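Local coordinates for IWS1 (PDB 2XPP), which probably acts as a nuclear transcription factor that helps regulate transcription by RNA polymerase II, at residues 5-10 with 58-63; 104-109 with 132-137. All coordinates share one frame; numbering follows the deposited sequence.

Contact 1: residues 5-10 with 58-63; sequences TVLEIS and LDEGIL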
loop_
_atom_site.group_PDB
_atom_site.type_symbol
_atom_site.label_atom_id
_atom_site.label_comp_id
_atom_site.label_asym_id
_atom_site.label_seq_id
_atom_site.Cartn_x
_atom_site.Cartn_y
_atom_site.Cartn_z
ATOM N N THR A 5 23.629 -0.864 9.453
ATOM C CA THR A 5 23.062 0.460 9.187
ATOM C C THR A 5 21.856 0.374 8.269
ATOM O O THR A 5 20.863 1.035 8.529
ATOM C CB THR A 5 24.137 1.518 8.662
ATOM O OG1 THR A 5 25.376 1.377 9.372
ATOM C CG2 THR A 5 23.613 2.961 8.813
ATOM N N VAL A 6 21.886 -0.461 7.227
ATOM C CA VAL A 6 20.738 -0.441 6.314
ATOM C C VAL A 6 19.454 -0.948 7.011
ATOM O O VAL A 6 18.375 -0.397 6.818
ATOM C CB VAL A 6 21.005 -1.108 4.953
ATOM C CG1 VAL A 6 21.229 -2.607 5.087
ATOM C CG2 VAL A 6 19.904 -0.807 4.012
ATOM N N LEU A 7 19.588 -1.946 7.887
ATOM C CA LEU A 7 18.419 -2.352 8.687
ATOM C C LEU A 7 17.950 -1.283 9.689
ATOM O O LEU A 7 16.730 -1.079 9.840
ATOM C CB LEU A 7 18.638 -3.735 9.357
ATOM C CG LEU A 7 18.495 -4.895 8.329
ATOM C CD1 LEU A 7 18.986 -6.174 8.911
ATOM C CD2 LEU A 7 17.073 -5.097 7.701
ATOM N N GLU A 8 18.876 -0.563 10.316
ATOM C CA GLU A 8 18.514 0.482 11.264
ATOM C C GLU A 8 17.761 1.577 10.535
ATOM O O GLU A 8 16.757 2.112 11.034
ATOM C CB GLU A 8 19.749 1.038 11.950
ATOM C CG GLU A 8 20.354 0.072 12.955
ATOM C CD GLU A 8 21.811 0.389 13.357
ATOM O OE1 GLU A 8 22.342 1.487 13.036
ATOM O OE2 GLU A 8 22.432 -0.470 14.019
ATOM N N ILE A 9 18.251 1.929 9.347
ATOM C CA ILE A 9 17.560 2.957 8.554
ATOM C C ILE A 9 16.145 2.512 8.187
ATOM O O ILE A 9 15.190 3.259 8.326
ATOM C CB ILE A 9 18.388 3.403 7.300
ATOM C CG1 ILE A 9 19.618 4.173 7.753
ATOM C CG2 ILE A 9 17.492 4.310 6.400
ATOM C CD1 ILE A 9 20.769 4.167 6.792
ATOM N N SER A 10 16.008 1.269 7.746
ATOM C CA SER A 10 14.717 0.798 7.286
ATOM C C SER A 10 13.756 0.693 8.462
ATOM O O SER A 10 12.586 1.094 8.344
ATOM C CB SER A 10 14.860 -0.546 6.572
ATOM O OG SER A 10 15.675 -0.414 5.415
ATOM N N LEU A 58 11.673 -3.965 2.107
ATOM C CA LEU A 58 10.711 -5.023 1.801
ATOM C C LEU A 58 10.841 -6.123 2.859
ATOM O O LEU A 58 9.826 -6.625 3.362
ATOM C CB LEU A 58 10.957 -5.592 0.405
ATOM C CG LEU A 58 10.584 -4.653 -0.741
ATOM C CD1 LEU A 58 11.049 -5.228 -2.076
ATOM C CD2 LEU A 58 9.014 -4.404 -0.724
ATOM N N ASP A 59 12.091 -6.456 3.213
ATOM C CA ASP A 59 12.391 -7.485 4.227
ATOM C C ASP A 59 11.834 -7.107 5.605
ATOM O O ASP A 59 11.437 -7.995 6.392
ATOM C CB ASP A 59 13.901 -7.733 4.357
ATOM C CG ASP A 59 14.472 -8.552 3.219
ATOM O OD1 ASP A 59 13.697 -9.065 2.388
ATOM O OD2 ASP A 59 15.720 -8.717 3.169
ATOM N N GLU A 60 11.821 -5.809 5.904
ATOM C CA GLU A 60 11.312 -5.320 7.163
ATOM C C GLU A 60 9.810 -5.052 7.150
ATOM O O GLU A 60 9.278 -4.497 8.116
ATOM C CB GLU A 60 12.087 -4.096 7.662
ATOM C CG GLU A 60 13.532 -4.436 8.134
ATOM C CD GLU A 60 13.605 -5.542 9.217
ATOM O OE1 GLU A 60 13.054 -5.356 10.328
ATOM O OE2 GLU A 60 14.219 -6.606 8.966
ATOM N N GLY A 61 9.132 -5.452 6.069
ATOM C CA GLY A 61 7.642 -5.397 6.020
ATOM C C GLY A 61 7.077 -4.016 5.745
ATOM O O GLY A 61 5.948 -3.696 6.145
ATOM N N ILE A 62 7.825 -3.197 4.998
ATOM C CA ILE A 62 7.370 -1.824 4.766
ATOM C C ILE A 62 6.042 -1.826 3.979
ATOM O O ILE A 62 5.316 -0.803 3.975
ATOM C CB ILE A 62 8.436 -0.943 4.032
ATOM C CG1 ILE A 62 8.168 0.566 4.215
ATOM C CG2 ILE A 62 8.452 -1.270 2.536
ATOM C CD1 ILE A 62 8.264 1.032 5.653
ATOM N N LEU A 63 5.737 -2.909 3.264
ATOM C CA LEU A 63 4.472 -2.953 2.558
ATOM C C LEU A 63 3.288 -2.843 3.498
ATOM O O LEU A 63 2.216 -2.361 3.069
ATOM C CB LEU A 63 4.314 -4.182 1.610
ATOM C CG LEU A 63 5.326 -4.162 0.479
ATOM C CD1 LEU A 63 5.236 -5.480 -0.319
ATOM C CD2 LEU A 63 5.174 -2.960 -0.483
#
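E60 and L7 meet where the end of helix 54-59 comes up beside the first turns of helix 5-30. From CB the E60 chain leads to CG, which lies 3.6 Å from L7 CD2 and, more loosely, 4.4 Å from S10 CB. The bend at chi2 (-55°) turns the carboxylate across the tip of L7, with E60 OE2 3.5 Å from L7 CD2, while E60 OE1 forms a salt bridge with NE of R11, one turn on. Glutamate suits this partly exposed place because its CG methylene can pack on a leucine methyl while its charged end finds an arginine. The side chains cross at about a right angle, L7 offering one methyl, CD2. S10 CB faces the 58-63 segment, while S10 OG turns back onto its own helix and donates to V6 O at 3.0 Å; a small residue whose hydroxyl its own helix satisfies suits this buried place. V6 O also takes S10 N, from the opposite face of its plane. Just past E60, G61 has positive phi as the C-prime residue of a Schellman motif closing helix 54-59. The chain then enters helix 62-70, whose I62 packs on K14 and M17 of helix 5-30.

Contact 2: residues 104-109 with 132-137; sequences SGVGKI and QKWTNE
This contact belongs to the helical bundle of the TFIIS N-terminal domain family, and within it W134 of helix 121-138 packs against the first turn of helix 106-115. The indole is buried and reaches the other helix with the far corner of its six-membered ring. W134 CH2 comes within 4.1 Å of V106 CG1, and the adjacent W134 CZ3 lies 4.0 Å from G107 CA. Both partners approach the ring obliquely, and the valine and tryptophan side chains cross at about a right angle. W134 CG stands anti to its carbonyl carbon (chi1 -66°), from where the ring spans the gap to G107, whose CA is 8.1 Å from W134 CA. G107 has no side chain to stand between helix and ring, so the indole comes right up to its backbone, whereas V106 offers a compact branched surface beside it. L101 of helix 98-104 touches both V106 and W134, bringing a third helix to the same apolar cluster. The chain of another protein lies against this corner of the bundle, with aromatic packing on I109, W134 and T135, so the contact helps form its binding surface.

Before V106 the path is a tight link between helices 98-104 and 106-115. G105 makes it with positive phi, which a residue without a CB adopts most easily, and its carbonyl O accepts K108 N in the opening turn of the new helix. S104 serves the same junction through an ST turn. Its OG also bonds to H100 O in the preceding helix, so the buried hydroxyl ties the two helices together. Toward V106 the bond is nearly straight: V106 N lies 3.1 Å from S104 OG, with an N-H...O angle of 165°.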
loop_
_atom_site.group_PDB
_atom_site.type_symbol
_atom_site.label_atom_id
_atom_site.label_comp_id
_atom_site.label_asym_id
_atom_site.label_seq_id
_atom_site.Cartn_x
_atom_site.Cartn_y
_atom_site.Cartn_z
ATOM N N SER A 104 1.928 -9.117 3.436
ATOM C CA SER A 104 1.469 -7.757 3.628
ATOM C C SER A 104 0.008 -7.533 3.343
ATOM O O SER A 104 -0.597 -6.693 4.015
ATOM C CB SER A 104 2.268 -6.723 2.797
ATOM O OG SER A 104 1.924 -6.807 1.397
ATOM N N GLY A 105 -0.564 -8.246 2.358
ATOM C CA GLY A 105 -1.952 -7.934 1.895
ATOM C C GLY A 105 -2.131 -6.613 1.181
ATOM O O GLY A 105 -3.260 -6.141 0.958
ATOM N N VAL A 106 -1.013 -6.007 0.787
ATOM C CA VAL A 106 -1.101 -4.701 0.085
ATOM C C VAL A 106 -1.859 -4.823 -1.240
ATOM O O VAL A 106 -2.486 -3.845 -1.679
ATOM C CB VAL A 106 0.301 -4.031 -0.064
ATOM C CG1 VAL A 106 1.186 -4.781 -1.052
ATOM C CG2 VAL A 106 0.152 -2.550 -0.524
ATOM N N GLY A 107 -1.818 -6.014 -1.872
ATOM C CA GLY A 107 -2.637 -6.247 -3.038
ATOM C C GLY A 107 -4.123 -5.962 -2.829
ATOM O O GLY A 107 -4.808 -5.551 -3.781
ATOM N N LYS A 108 -4.609 -6.177 -1.609
ATOM C CA LYS A 108 -6.043 -6.049 -1.347
ATOM C C LYS A 108 -6.467 -4.596 -1.433
ATOM O O LYS A 108 -7.519 -4.313 -1.990
ATOM C CB LYS A 108 -6.428 -6.676 -0.026
ATOM C CG LYS A 108 -6.209 -8.182 -0.112
ATOM C CD LYS A 108 -6.238 -8.805 1.188
ATOM C CE LYS A 108 -6.079 -10.302 1.046
ATOM N NZ LYS A 108 -6.196 -10.855 2.381
ATOM N N ILE A 109 -5.664 -3.693 -0.883
ATOM C CA ILE A 109 -6.022 -2.248 -0.982
ATOM C C ILE A 109 -5.796 -1.721 -2.398
ATOM O O ILE A 109 -6.615 -0.959 -2.908
ATOM C CB ILE A 109 -5.346 -1.353 0.101
ATOM C CG1 ILE A 109 -5.970 0.077 0.108
ATOM C CG2 ILE A 109 -3.800 -1.235 -0.099
ATOM C CD1 ILE A 109 -7.494 0.161 0.397
ATOM N N GLN A 132 -2.199 -5.756 -12.494
ATOM C CA GLN A 132 -1.807 -6.621 -13.598
ATOM C C GLN A 132 -0.337 -7.026 -13.509
ATOM O O GLN A 132 -0.011 -8.128 -13.902
ATOM C CB GLN A 132 -2.118 -5.966 -14.960
ATOM C CG GLN A 132 -3.656 -5.903 -15.151
ATOM C CD GLN A 132 -4.388 -7.220 -14.718
ATOM O OE1 GLN A 132 -5.072 -7.242 -13.683
ATOM N NE2 GLN A 132 -4.223 -8.291 -15.504
ATOM N N LYS A 133 0.525 -6.129 -13.031
ATOM C CA LYS A 133 1.951 -6.446 -12.851
ATOM C C LYS A 133 2.130 -7.546 -11.808
ATOM O O LYS A 133 2.830 -8.562 -12.049
ATOM C CB LYS A 133 2.707 -5.213 -12.355
ATOM C CG LYS A 133 4.235 -5.466 -12.159
ATOM C CD LYS A 133 4.924 -4.153 -11.717
ATOM C CE LYS A 133 6.399 -4.381 -11.446
ATOM N NZ LYS A 133 6.962 -3.063 -11.015
ATOM N N TRP A 134 1.518 -7.339 -10.660
ATOM C CA TRP A 134 1.618 -8.319 -9.550
ATOM C C TRP A 134 0.938 -9.642 -9.863
ATOM O O TRP A 134 1.328 -10.692 -9.303
ATOM C CB TRP A 134 1.036 -7.738 -8.287
ATOM C CG TRP A 134 1.841 -6.575 -7.773
ATOM C CD1 TRP A 134 3.097 -6.199 -8.173
ATOM C CD2 TRP A 134 1.426 -5.642 -6.788
ATOM N NE1 TRP A 134 3.485 -5.053 -7.476
ATOM C CE2 TRP A 134 2.468 -4.695 -6.632
ATOM C CE3 TRP A 134 0.258 -5.489 -6.037
ATOM C CZ2 TRP A 134 2.389 -3.623 -5.708
ATOM C CZ3 TRP A 134 0.187 -4.418 -5.118
ATOM C CH2 TRP A 134 1.251 -3.511 -4.973
ATOM N N THR A 135 -0.081 -9.626 -10.739
ATOM C CA THR A 135 -0.695 -10.921 -11.178
ATOM C C THR A 135 0.316 -11.864 -11.808
ATOM O O THR A 135 0.171 -13.086 -11.690
ATOM C CB THR A 135 -1.944 -10.719 -12.081
ATOM O OG1 THR A 135 -2.891 -9.935 -11.346
ATOM C CG2 THR A 135 -2.556 -12.074 -12.524
ATOM N N ASN A 136 1.340 -11.317 -12.462
ATOM C CA ASN A 136 2.425 -12.137 -12.961
ATOM C C ASN A 136 3.070 -13.001 -11.895
ATOM O O ASN A 136 3.551 -14.081 -12.240
ATOM C CB ASN A 136 3.504 -11.319 -13.663
ATOM C CG ASN A 136 3.052 -10.792 -14.989
ATOM O OD1 ASN A 136 2.658 -11.542 -15.848
ATOM N ND2 ASN A 136 3.104 -9.484 -15.151
ATOM N N GLU A 137 3.115 -12.526 -10.645
ATOM C CA GLU A 137 3.709 -13.300 -9.528
ATOM C C GLU A 137 2.901 -14.543 -9.235
ATOM O O GLU A 137 3.422 -15.544 -8.692
ATOM C CB GLU A 137 3.876 -12.440 -8.276
ATOM C CG GLU A 137 4.685 -11.169 -8.515
ATOM C CD GLU A 137 6.118 -11.423 -9.004
ATOM O OE1 GLU A 137 6.797 -12.300 -8.441
ATOM O OE2 GLU A 137 6.563 -10.730 -9.957
#

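How the contacts relate
Contact 1 is partly buried and joins the N-terminal helix 5-30 to the junction of helices 54-59 and 62-70, whereas all three touching residues of contact 2 are buried. The chemistry follows: near the surface, a glutamate CG packs on a leucine methyl and the charge goes to an arginine; in the buried site, where W134 also meets an aromatic side chain of another protein, the ring packs on valine and bare glycine backbone. Both include a positive-phi glycine between two successive helices, G61 and G105. Their centres are 20 Å apart, yet they touch directly: L63 CB packs on S104 CB at 3.5 Å, so helix 62-70 lies against the 98-104/106-115 junction and links the two sites.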